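PDB 4B2N: 70 kDa protein from Xanthomonas sp., which oxidatively cleaves rubber as a processive dioxygenase carrying two covalently bound c-type hemes, and probably transfers electrons through them. Local coordinates for residues L61-Y66 with V416-T421; S392-Y397 with I502-Y507. All coordinates share one frame; numbering follows the deposited sequence.

Interaction 1: L61-Y66 with V416-T421; sequences LQFNAY and VAAVVT. With HEC (heme c), chain D.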
ATOM      1  N   LEU A  61     -12.344  -6.444 -22.828  1.00 22.40           N
ATOM      2  CA  LEU A  61     -11.266  -5.861 -22.005  1.00 21.45           C
ATOM      3  C   LEU A  61     -10.043  -5.463 -22.829  1.00 21.93           C
ATOM      4  O   LEU A  61      -9.420  -6.304 -23.486  1.00 23.75           O
ATOM      5  CB  LEU A  61     -10.874  -6.865 -20.922  1.00 20.49           C
ATOM      6  CG  LEU A  61      -9.608  -6.560 -20.088  1.00 19.97           C
ATOM      7  CD1 LEU A  61      -9.737  -5.232 -19.307  1.00 22.37           C
ATOM      8  CD2 LEU A  61      -9.332  -7.680 -19.123  1.00 19.08           C
ATOM      9  N   GLN A  62      -9.683  -4.192 -22.786  1.00 22.43           N
ATOM     10  CA  GLN A  62      -8.461  -3.704 -23.466  1.00 22.06           C
ATOM     11  C   GLN A  62      -7.466  -3.263 -22.392  1.00 19.89           C
ATOM     12  O   GLN A  62      -7.693  -2.240 -21.762  1.00 19.15           O
ATOM     13  CB  GLN A  62      -8.795  -2.518 -24.347  1.00 23.54           C
ATOM     14  CG  GLN A  62      -9.873  -2.908 -25.349  1.00 25.46           C
ATOM     15  CD  GLN A  62      -9.317  -3.913 -26.351  1.00 26.39           C
ATOM     16  OE1 GLN A  62      -8.249  -3.711 -26.874  1.00 27.03           O
ATOM     17  NE2 GLN A  62     -10.042  -4.992 -26.612  1.00 25.73           N
ATOM     18  N   PHE A  63      -6.378  -4.002 -22.214  1.00 18.68           N
ATOM     19  CA  PHE A  63      -5.363  -3.604 -21.216  1.00 19.72           C
ATOM     20  C   PHE A  63      -4.670  -2.321 -21.606  1.00 19.71           C
ATOM     21  O   PHE A  63      -4.406  -2.070 -22.777  1.00 21.48           O
ATOM     22  CB  PHE A  63      -4.291  -4.690 -21.024  1.00 18.50           C
ATOM     23  CG  PHE A  63      -4.838  -6.018 -20.586  1.00 19.89           C
ATOM     24  CD1 PHE A  63      -5.416  -6.176 -19.298  1.00 17.96           C
ATOM     25  CD2 PHE A  63      -4.809  -7.146 -21.471  1.00 21.01           C
ATOM     26  CE1 PHE A  63      -5.905  -7.430 -18.878  1.00 19.03           C
ATOM     27  CE2 PHE A  63      -5.349  -8.387 -21.068  1.00 19.74           C
ATOM     28  CZ  PHE A  63      -5.881  -8.541 -19.754  1.00 20.53           C
ATOM     29  N   ASN A  64      -4.244  -1.546 -20.631  1.00 19.20           N
ATOM     30  CA  ASN A  64      -3.480  -0.353 -20.981  1.00 20.46           C
ATOM     31  C   ASN A  64      -2.317  -0.100 -20.083  1.00 20.18           C
ATOM     32  O   ASN A  64      -1.581   0.859 -20.315  1.00 19.19           O
ATOM     33  CB  ASN A  64      -4.374   0.877 -21.112  1.00 20.14           C
ATOM     34  CG  ASN A  64      -4.909   1.338 -19.779  1.00 20.59           C
ATOM     35  OD1 ASN A  64      -4.430   0.945 -18.741  1.00 16.90           O
ATOM     36  ND2 ASN A  64      -5.921   2.181 -19.814  1.00 19.33           N
ATOM     37  N   ALA A  65      -2.093  -0.969 -19.091  1.00 20.62           N
ATOM     38  CA  ALA A  65      -0.962  -0.734 -18.190  1.00 19.57           C
ATOM     39  C   ALA A  65       0.003  -1.897 -18.350  1.00 19.65           C
ATOM     40  O   ALA A  65      -0.214  -2.989 -17.766  1.00 17.56           O
ATOM     41  CB  ALA A  65      -1.440  -0.621 -16.752  1.00 19.60           C
ATOM     42  N   TYR A  66       1.056  -1.655 -19.141  1.00 17.25           N
ATOM     43  CA  TYR A  66       1.893  -2.740 -19.539  1.00 18.29           C
ATOM     44  C   TYR A  66       2.958  -3.000 -18.533  1.00 17.65           C
ATOM     45  O   TYR A  66       3.482  -2.060 -17.929  1.00 17.87           O
ATOM     46  CB  TYR A  66       2.510  -2.539 -20.909  1.00 19.15           C
ATOM     47  CG  TYR A  66       1.489  -2.419 -22.021  1.00 22.57           C
ATOM     48  CD1 TYR A  66       0.511  -3.393 -22.217  1.00 24.47           C
ATOM     49  CD2 TYR A  66       1.484  -1.326 -22.869  1.00 26.81           C
ATOM     50  CE1 TYR A  66      -0.446  -3.274 -23.251  1.00 28.15           C
ATOM     51  CE2 TYR A  66       0.517  -1.205 -23.891  1.00 31.42           C
ATOM     52  CZ  TYR A  66      -0.417  -2.206 -24.089  1.00 29.79           C
ATOM     53  OH  TYR A  66      -1.390  -2.113 -25.089  1.00 31.21           O
ATOM     54  N   VAL A 416      -5.853 -10.906 -14.376  1.00 17.01           N
ATOM     55  CA  VAL A 416      -4.843  -9.799 -14.455  1.00 17.78           C
ATOM     56  C   VAL A 416      -5.522  -8.422 -14.384  1.00 17.88           C
ATOM     57  O   VAL A 416      -6.515  -8.179 -15.078  1.00 16.86           O
ATOM     58  CB  VAL A 416      -3.916  -9.885 -15.706  1.00 16.98           C
ATOM     59  CG1 VAL A 416      -3.040  -8.641 -15.852  1.00 16.62           C
ATOM     60  CG2 VAL A 416      -3.032 -11.118 -15.626  1.00 17.26           C
ATOM     61  N   ALA A 417      -5.009  -7.568 -13.490  1.00 16.36           N
ATOM     62  CA  ALA A 417      -5.443  -6.179 -13.444  1.00 16.75           C
ATOM     63  C   ALA A 417      -4.361  -5.334 -14.162  1.00 16.73           C
ATOM     64  O   ALA A 417      -3.261  -5.099 -13.613  1.00 16.43           O
ATOM     65  CB  ALA A 417      -5.640  -5.735 -11.979  1.00 16.80           C
ATOM     66  N   ALA A 418      -4.624  -4.890 -15.395  1.00 17.65           N
ATOM     67  CA  ALA A 418      -3.702  -4.005 -16.085  1.00 16.72           C
ATOM     68  C   ALA A 418      -4.402  -2.850 -16.771  1.00 17.67           C
ATOM     69  O   ALA A 418      -4.061  -2.514 -17.927  1.00 19.29           O
ATOM     70  CB  ALA A 418      -2.866  -4.791 -17.093  1.00 17.18           C
ATOM     71  N   VAL A 419      -5.376  -2.241 -16.101  1.00 16.76           N
ATOM     72  CA  VAL A 419      -6.012  -1.077 -16.643  1.00 16.55           C
ATOM     73  C   VAL A 419      -5.904   0.046 -15.635  1.00 16.74           C
ATOM     74  O   VAL A 419      -6.400  -0.106 -14.549  1.00 18.07           O
ATOM     75  CB  VAL A 419      -7.512  -1.377 -16.917  1.00 16.72           C
ATOM     76  CG1 VAL A 419      -8.292  -0.125 -17.346  1.00 16.96           C
ATOM     77  CG2 VAL A 419      -7.674  -2.492 -17.967  1.00 16.14           C
ATOM     78  N   VAL A 420      -5.271   1.165 -16.018  1.00 16.26           N
ATOM     79  CA  VAL A 420      -5.351   2.440 -15.275  1.00 17.11           C
ATOM     80  C   VAL A 420      -6.525   3.206 -15.915  1.00 18.75           C
ATOM     81  O   VAL A 420      -6.508   3.526 -17.119  1.00 18.21           O
ATOM     82  CB  VAL A 420      -4.009   3.203 -15.344  1.00 17.20           C
ATOM     83  CG1 VAL A 420      -4.082   4.609 -14.717  1.00 16.66           C
ATOM     84  CG2 VAL A 420      -2.940   2.381 -14.622  1.00 18.21           C
ATOM     85  N   THR A 421      -7.583   3.428 -15.143  1.00 16.33           N
ATOM     86  CA  THR A 421      -8.796   4.066 -15.700  1.00 18.33           C
ATOM     87  C   THR A 421      -8.524   5.584 -15.644  1.00 19.00           C
ATOM     88  O   THR A 421      -8.191   6.125 -14.575  1.00 17.91           O
ATOM     89  CB  THR A 421     -10.033   3.684 -14.873  1.00 17.37           C
ATOM     90  OG1 THR A 421     -10.225   2.264 -14.876  1.00 16.51           O
ATOM     91  CG2 THR A 421     -11.291   4.422 -15.340  1.00 16.83           C
TER
HETATM   92 FE   HEC D 701     -14.457  -0.773 -10.122  1.00 18.49          FE
HETATM   93  CHA HEC D 701     -12.486   0.334  -7.508  1.00 16.76           C
HETATM   94  CHB HEC D 701     -15.869  -3.334  -8.080  1.00 17.69           C
HETATM   95  CHC HEC D 701     -16.770  -1.561 -12.511  1.00 18.35           C
HETATM   96  CHD HEC D 701     -12.449   0.849 -12.356  1.00 17.68           C
HETATM   97  NA  HEC D 701     -14.136  -1.436  -8.237  1.00 18.57           N
HETATM   98  C1A HEC D 701     -13.394  -0.757  -7.239  1.00 18.22           C
HETATM   99  C2A HEC D 701     -13.546  -1.393  -5.933  1.00 17.18           C
HETATM  100  C3A HEC D 701     -14.530  -2.476  -6.107  1.00 18.27           C
HETATM  101  C4A HEC D 701     -14.917  -2.420  -7.502  1.00 18.09           C
HETATM  102  CMA HEC D 701     -14.992  -3.432  -5.030  1.00 16.76           C
HETATM  103  CAA HEC D 701     -12.766  -1.100  -4.653  1.00 17.16           C
HETATM  104  CBA HEC D 701     -11.454  -1.933  -4.893  1.00 16.35           C
HETATM  105  CGA HEC D 701     -10.398  -1.598  -3.828  1.00 16.37           C
HETATM  106  O1A HEC D 701     -10.660  -0.647  -3.047  1.00 15.45           O
HETATM  107  O2A HEC D 701      -9.305  -2.254  -3.665  1.00 16.75           O
HETATM  108  NB  HEC D 701     -16.059  -2.218 -10.228  1.00 19.52           N
HETATM  109  C1B HEC D 701     -16.494  -3.151  -9.383  1.00 18.30           C
HETATM  110  C2B HEC D 701     -17.629  -3.962  -9.836  1.00 19.50           C
HETATM  111  C3B HEC D 701     -17.905  -3.398 -11.171  1.00 18.74           C
HETATM  112  C4B HEC D 701     -16.896  -2.359 -11.298  1.00 19.13           C
HETATM  113  CMB HEC D 701     -18.298  -5.087  -9.082  1.00 19.00           C
HETATM  114  CAB HEC D 701     -18.999  -3.769 -12.150  1.00 19.89           C
HETATM  115  CBB HEC D 701     -20.287  -3.457 -11.705  1.00 18.72           C
HETATM  116  NC  HEC D 701     -14.524  -0.555 -12.050  1.00 19.01           N
HETATM  117  C1C HEC D 701     -15.632  -0.786 -12.913  1.00 19.09           C
HETATM  118  C2C HEC D 701     -15.501  -0.223 -14.252  1.00 19.58           C
HETATM  119  C3C HEC D 701     -14.237   0.468 -14.206  1.00 18.96           C
HETATM  120  C4C HEC D 701     -13.712   0.326 -12.819  1.00 19.54           C
HETATM  121  CMC HEC D 701     -16.466  -0.336 -15.422  1.00 18.53           C
HETATM  122  CAC HEC D 701     -13.653   1.235 -15.355  1.00 22.14           C
HETATM  123  CBC HEC D 701     -14.291   2.195 -16.049  1.00 21.32           C
HETATM  124  ND  HEC D 701     -12.783   0.277  -9.979  1.00 17.43           N
HETATM  125  C1D HEC D 701     -12.120   0.935 -10.923  1.00 17.12           C
HETATM  126  C2D HEC D 701     -10.967   1.733 -10.527  1.00 17.15           C
HETATM  127  C3D HEC D 701     -10.976   1.601  -9.089  1.00 16.67           C
HETATM  128  C4D HEC D 701     -12.124   0.728  -8.862  1.00 17.49           C
HETATM  129  CMD HEC D 701     -10.021   2.526 -11.392  1.00 16.40           C
HETATM  130  CAD HEC D 701     -10.003   2.215  -8.109  1.00 16.40           C
HETATM  131  CBD HEC D 701     -10.702   3.488  -7.609  1.00 16.60           C
HETATM  132  CGD HEC D 701      -9.888   4.227  -6.572  1.00 15.52           C
HETATM  133  O1D HEC D 701      -9.606   5.425  -6.697  1.00 18.01           O
HETATM  134  O2D HEC D 701      -9.508   3.547  -5.642  1.00 14.23           O

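Interaction 2: S392-Y397 with I502-Y507; sequences SCHGVY and IAPPLY. With HEC (heme c), chain D.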
ATOM      1  N   SER A 392     -14.321  -5.078 -18.051  1.00 20.77           N
ATOM      2  CA  SER A 392     -13.599  -4.169 -18.944  1.00 19.67           C
ATOM      3  C   SER A 392     -12.558  -3.299 -18.253  1.00 20.14           C
ATOM      4  O   SER A 392     -11.832  -2.599 -18.912  1.00 20.50           O
ATOM      5  CB  SER A 392     -14.571  -3.234 -19.725  1.00 20.50           C
ATOM      6  OG  SER A 392     -15.258  -2.347 -18.851  1.00 21.88           O
ATOM      7  N   CYS A 393     -12.509  -3.303 -16.931  1.00 20.85           N
ATOM      8  CA  CYS A 393     -11.469  -2.541 -16.209  1.00 18.87           C
ATOM      9  C   CYS A 393     -10.787  -3.469 -15.296  1.00 20.21           C
ATOM     10  O   CYS A 393      -9.568  -3.572 -15.321  1.00 20.24           O
ATOM     11  CB  CYS A 393     -12.055  -1.428 -15.346  1.00 21.10           C
ATOM     12  SG  CYS A 393     -12.818  -0.199 -16.423  1.00 19.31           S
ATOM     13  N   HIS A 394     -11.567  -4.130 -14.437  1.00 18.67           N
ATOM     14  CA  HIS A 394     -10.948  -4.916 -13.381  1.00 18.37           C
ATOM     15  C   HIS A 394     -10.227  -6.186 -13.832  1.00 18.58           C
ATOM     16  O   HIS A 394      -9.243  -6.636 -13.227  1.00 19.59           O
ATOM     17  CB  HIS A 394     -11.981  -5.228 -12.322  1.00 16.50           C
ATOM     18  CG  HIS A 394     -12.306  -4.072 -11.466  1.00 17.30           C
ATOM     19  ND1 HIS A 394     -11.551  -3.730 -10.363  1.00 16.15           N
ATOM     20  CD2 HIS A 394     -13.363  -3.216 -11.499  1.00 16.58           C
ATOM     21  CE1 HIS A 394     -12.124  -2.671  -9.759  1.00 16.00           C
ATOM     22  NE2 HIS A 394     -13.224  -2.341 -10.454  1.00 15.98           N
ATOM     23  N   GLY A 395     -10.699  -6.794 -14.906  1.00 21.29           N
ATOM     24  CA  GLY A 395     -10.174  -8.099 -15.283  1.00 19.91           C
ATOM     25  C   GLY A 395     -11.233  -9.146 -15.519  1.00 19.25           C
ATOM     26  O   GLY A 395     -12.351  -9.048 -14.979  1.00 19.72           O
ATOM     27  N   VAL A 396     -10.865 -10.178 -16.279  1.00 18.56           N
ATOM     28  CA  VAL A 396     -11.749 -11.335 -16.506  1.00 20.82           C
ATOM     29  C   VAL A 396     -11.433 -12.501 -15.559  1.00 19.66           C
ATOM     30  O   VAL A 396     -10.292 -13.001 -15.526  1.00 22.02           O
ATOM     31  CB  VAL A 396     -11.571 -11.846 -17.958  1.00 22.13           C
ATOM     32  CG1 VAL A 396     -12.393 -13.112 -18.184  1.00 23.14           C
ATOM     33  CG2 VAL A 396     -11.974 -10.768 -18.957  1.00 21.24           C
ATOM     34  N   TYR A 397     -12.437 -12.908 -14.759  1.00 19.52           N
ATOM     35  CA  TYR A 397     -12.230 -13.913 -13.725  1.00 18.36           C
ATOM     36  C   TYR A 397     -12.781 -15.262 -14.121  1.00 19.52           C
ATOM     37  O   TYR A 397     -12.260 -16.256 -13.686  1.00 20.78           O
ATOM     38  CB  TYR A 397     -12.836 -13.512 -12.364  1.00 18.63           C
ATOM     39  CG  TYR A 397     -12.185 -12.280 -11.800  1.00 18.61           C
ATOM     40  CD1 TYR A 397     -10.815 -12.203 -11.673  1.00 19.36           C
ATOM     41  CD2 TYR A 397     -12.947 -11.179 -11.456  1.00 18.21           C
ATOM     42  CE1 TYR A 397     -10.197 -11.029 -11.211  1.00 18.95           C
ATOM     43  CE2 TYR A 397     -12.375  -9.989 -11.035  1.00 18.35           C
ATOM     44  CZ  TYR A 397     -11.001  -9.925 -10.887  1.00 17.92           C
ATOM     45  OH  TYR A 397     -10.453  -8.752 -10.457  1.00 17.99           O
ATOM     46  N   ILE A 502      -5.438   2.570 -11.004  1.00 15.53           N
ATOM     47  CA  ILE A 502      -5.554   1.162 -11.372  1.00 15.50           C
ATOM     48  C   ILE A 502      -6.947   0.634 -10.897  1.00 15.30           C
ATOM     49  O   ILE A 502      -7.423   1.032  -9.806  1.00 15.38           O
ATOM     50  CB  ILE A 502      -4.398   0.377 -10.715  1.00 15.76           C
ATOM     51  CG1 ILE A 502      -4.358  -1.066 -11.181  1.00 16.73           C
ATOM     52  CG2 ILE A 502      -4.550   0.380  -9.204  1.00 15.53           C
ATOM     53  CD1 ILE A 502      -4.033  -1.167 -12.661  1.00 18.39           C
ATOM     54  N   ALA A 503      -7.661  -0.125 -11.753  1.00 16.39           N
ATOM     55  CA  ALA A 503      -8.828  -0.922 -11.312  1.00 16.08           C
ATOM     56  C   ALA A 503      -8.238  -2.216 -10.651  1.00 16.57           C
ATOM     57  O   ALA A 503      -7.711  -3.126 -11.325  1.00 17.00           O
ATOM     58  CB  ALA A 503      -9.796  -1.204 -12.484  1.00 17.79           C
ATOM     59  N   PRO A 504      -8.229  -2.284  -9.314  1.00 16.08           N
ATOM     60  CA  PRO A 504      -7.414  -3.396  -8.770  1.00 15.73           C
ATOM     61  C   PRO A 504      -8.117  -4.762  -8.867  1.00 15.90           C
ATOM     62  O   PRO A 504      -9.302  -4.785  -9.117  1.00 17.04           O
ATOM     63  CB  PRO A 504      -7.283  -3.053  -7.284  1.00 15.97           C
ATOM     64  CG  PRO A 504      -8.431  -2.127  -6.988  1.00 17.37           C
ATOM     65  CD  PRO A 504      -8.747  -1.379  -8.270  1.00 16.19           C
ATOM     66  N   PRO A 505      -7.377  -5.877  -8.679  1.00 15.86           N
ATOM     67  CA  PRO A 505      -8.003  -7.210  -8.596  1.00 15.99           C
ATOM     68  C   PRO A 505      -9.077  -7.241  -7.515  1.00 16.80           C
ATOM     69  O   PRO A 505      -8.921  -6.652  -6.364  1.00 15.84           O
ATOM     70  CB  PRO A 505      -6.798  -8.158  -8.200  1.00 16.32           C
ATOM     71  CG  PRO A 505      -5.552  -7.414  -8.700  1.00 15.85           C
ATOM     72  CD  PRO A 505      -5.906  -5.952  -8.405  1.00 15.99           C
ATOM     73  N   LEU A 506     -10.158  -7.933  -7.850  1.00 18.32           N
ATOM     74  CA  LEU A 506     -11.236  -8.188  -6.883  1.00 17.94           C
ATOM     75  C   LEU A 506     -11.139  -9.526  -6.182  1.00 17.56           C
ATOM     76  O   LEU A 506     -11.920  -9.788  -5.288  1.00 15.85           O
ATOM     77  CB  LEU A 506     -12.642  -7.971  -7.472  1.00 17.33           C
ATOM     78  CG  LEU A 506     -12.829  -6.642  -8.215  1.00 17.58           C
ATOM     79  CD1 LEU A 506     -14.248  -6.521  -8.729  1.00 18.03           C
ATOM     80  CD2 LEU A 506     -12.617  -5.486  -7.245  1.00 16.14           C
ATOM     81  N   TYR A 507     -10.116 -10.336  -6.515  1.00 17.40           N
ATOM     82  CA  TYR A 507      -9.779 -11.483  -5.705  1.00 18.11           C
ATOM     83  C   TYR A 507      -9.561 -10.986  -4.291  1.00 16.51           C
ATOM     84  O   TYR A 507      -8.711 -10.159  -4.066  1.00 18.22           O
ATOM     85  CB  TYR A 507      -8.464 -12.102  -6.193  1.00 15.56           C
ATOM     86  CG  TYR A 507      -8.543 -12.785  -7.564  1.00 16.67           C
ATOM     87  CD1 TYR A 507      -9.588 -13.690  -7.883  1.00 18.14           C
ATOM     88  CD2 TYR A 507      -7.544 -12.578  -8.486  1.00 16.71           C
ATOM     89  CE1 TYR A 507      -9.628 -14.336  -9.127  1.00 18.01           C
ATOM     90  CE2 TYR A 507      -7.554 -13.195  -9.738  1.00 17.56           C
ATOM     91  CZ  TYR A 507      -8.579 -14.125 -10.036  1.00 18.34           C
ATOM     92  OH  TYR A 507      -8.563 -14.771 -11.269  1.00 16.66           O
TER
HETATM   93 FE   HEC D 701     -14.457  -0.773 -10.122  1.00 18.49          FE
HETATM   94  CHA HEC D 701     -12.486   0.334  -7.508  1.00 16.76           C
HETATM   95  CHB HEC D 701     -15.869  -3.334  -8.080  1.00 17.69           C
HETATM   96  CHC HEC D 701     -16.770  -1.561 -12.511  1.00 18.35           C
HETATM   97  CHD HEC D 701     -12.449   0.849 -12.356  1.00 17.68           C
HETATM   98  NA  HEC D 701     -14.136  -1.436  -8.237  1.00 18.57           N
HETATM   99  C1A HEC D 701     -13.394  -0.757  -7.239  1.00 18.22           C
HETATM  100  C2A HEC D 701     -13.546  -1.393  -5.933  1.00 17.18           C
HETATM  101  C3A HEC D 701     -14.530  -2.476  -6.107  1.00 18.27           C
HETATM  102  C4A HEC D 701     -14.917  -2.420  -7.502  1.00 18.09           C
HETATM  103  CMA HEC D 701     -14.992  -3.432  -5.030  1.00 16.76           C
HETATM  104  CAA HEC D 701     -12.766  -1.100  -4.653  1.00 17.16           C
HETATM  105  CBA HEC D 701     -11.454  -1.933  -4.893  1.00 16.35           C
HETATM  106  CGA HEC D 701     -10.398  -1.598  -3.828  1.00 16.37           C
HETATM  107  O1A HEC D 701     -10.660  -0.647  -3.047  1.00 15.45           O
HETATM  108  O2A HEC D 701      -9.305  -2.254  -3.665  1.00 16.75           O
HETATM  109  NB  HEC D 701     -16.059  -2.218 -10.228  1.00 19.52           N
HETATM  110  C1B HEC D 701     -16.494  -3.151  -9.383  1.00 18.30           C
HETATM  111  C2B HEC D 701     -17.629  -3.962  -9.836  1.00 19.50           C
HETATM  112  C3B HEC D 701     -17.905  -3.398 -11.171  1.00 18.74           C
HETATM  113  C4B HEC D 701     -16.896  -2.359 -11.298  1.00 19.13           C
HETATM  114  CMB HEC D 701     -18.298  -5.087  -9.082  1.00 19.00           C
HETATM  115  CAB HEC D 701     -18.999  -3.769 -12.150  1.00 19.89           C
HETATM  116  CBB HEC D 701     -20.287  -3.457 -11.705  1.00 18.72           C
HETATM  117  NC  HEC D 701     -14.524  -0.555 -12.050  1.00 19.01           N
HETATM  118  C1C HEC D 701     -15.632  -0.786 -12.913  1.00 19.09           C
HETATM  119  C2C HEC D 701     -15.501  -0.223 -14.252  1.00 19.58           C
HETATM  120  C3C HEC D 701     -14.237   0.468 -14.206  1.00 18.96           C
HETATM  121  C4C HEC D 701     -13.712   0.326 -12.819  1.00 19.54           C
HETATM  122  CMC HEC D 701     -16.466  -0.336 -15.422  1.00 18.53           C
HETATM  123  CAC HEC D 701     -13.653   1.235 -15.355  1.00 22.14           C
HETATM  124  CBC HEC D 701     -14.291   2.195 -16.049  1.00 21.32           C
HETATM  125  ND  HEC D 701     -12.783   0.277  -9.979  1.00 17.43           N
HETATM  126  C1D HEC D 701     -12.120   0.935 -10.923  1.00 17.12           C
HETATM  127  C2D HEC D 701     -10.967   1.733 -10.527  1.00 17.15           C
HETATM  128  C3D HEC D 701     -10.976   1.601  -9.089  1.00 16.67           C
HETATM  129  C4D HEC D 701     -12.124   0.728  -8.862  1.00 17.49           C
HETATM  130  CMD HEC D 701     -10.021   2.526 -11.392  1.00 16.40           C
HETATM  131  CAD HEC D 701     -10.003   2.215  -8.109  1.00 16.40           C
HETATM  132  CBD HEC D 701     -10.702   3.488  -7.609  1.00 16.60           C
HETATM  133  CGD HEC D 701      -9.888   4.227  -6.572  1.00 15.52           C
HETATM  134  O1D HEC D 701      -9.606   5.425  -6.697  1.00 18.01           O
HETATM  135  O2D HEC D 701      -9.508   3.547  -5.642  1.00 14.23           O
HETATM  136  O   HOH W   1      -7.099  -3.308 -13.925  1.00 15.85           O
HETATM  137  O   HOH W   2     -10.670 -16.472 -11.794  1.00 21.16           O

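Interaction 1: L61-Y66 with V416-T421
The carboxamide of Asn-64 lies alongside the backbone of Val-420 and reads both of its polar atoms, a worked case of a side-chain amide standing in for a neighbouring strand. OD1 of Asn-64 takes the N-H of Val-420 at 2.9 Å, in the carbonyl plane and on a lone pair. In return, ND2 of Asn-64 donates a hydrogen bond to Val-420 O at 3.1 Å, with that oxygen close to the amide plane. The side chain reaches this place with CG between its own backbone N and carbonyl carbon (chi1 70°). Beside this pair, Ala-418 O is gripped twice: Asn-64 N approaches nearly head-on at 2.9 Å, while Ala-65 N, at 2.8 Å, comes from above the carbonyl plane. The methyl of Ala-418 meets the Phe-63 ring obliquely, 3.6 Å from CB to CD1, and Val-416 O sits at the ring edge. The side chains of Leu-61 and Val-419 run antiparallel alongside one another, CD1 of Leu-61 being 3.7 Å from CG2 of Val-419. Thr-421, just beyond, lines the heme pocket. Two pairs of hydrogen bonds therefore fix an irregular loop against residues 418-420, satisfying backbone groups of largely buried residues, while the apolar contacts fill in around them.

Interaction 2: S392-Y397 with I502-Y507
With CG anti to its carbonyl carbon (chi1 -75°) and the ring turned by chi2 -84°, His-394 directs NE2 to the heme iron and ND1 to Pro-504 O. Tyr-397 has its first torsion in the same range, which sends its hydroxyl to the backbone of Leu-506. The ND1 bond of His-394 to Pro-504 O, 2.8 Å long, lies in the ring plane and so fixes the rotation of the imidazole; it would be expected to make the ligand more electron-rich. Methyl groups cover both faces of that ring: Ala-503 CB sits over its centre, and Leu-506 CD1 lies on the opposite face, displaced toward the rim. This is the c-type heme attachment motif Cys-X-X-Cys-His, in which Cys-390 and Cys-393 hold the porphyrin covalently and His-394 is an axial ligand; His-641 supplies the other. Past the helix end, Leu-506 N donates to Tyr-397 OH at 2.7 Å in an almost straight bond. The edge of Tyr-397 then meets the face of Tyr-507, centroids 4.6 Å apart and planes at 55°. One water lies within hydrogen-bonding distance of both Cys-393 O and Ala-503 O, and a second accepts from Tyr-507 OH and donates to Tyr-397 O.

Overall arrangement
From the N terminus, residues 61-66 come first, in the long loop between helices 27-32 and 88-104, and wait some 350 residues for their partner. Residues 392-397, at the end of helix 391-394, follow before 416-421 closes interaction 1; 502-507 then closes interaction 2 over about a hundred residues. The two closures therefore cross instead of nesting. Their centres lie about 8 Å apart, and they meet directly: Val-419 O probably accepts a hydrogen bond from Ala-503 N, next to the antiparallel pair of strands 420-422 and 500-502. Together the contacts tie the N-terminal loop, through 416-421, to the two-stranded sheet and the heme-attachment helix beside one heme that both contacts touch.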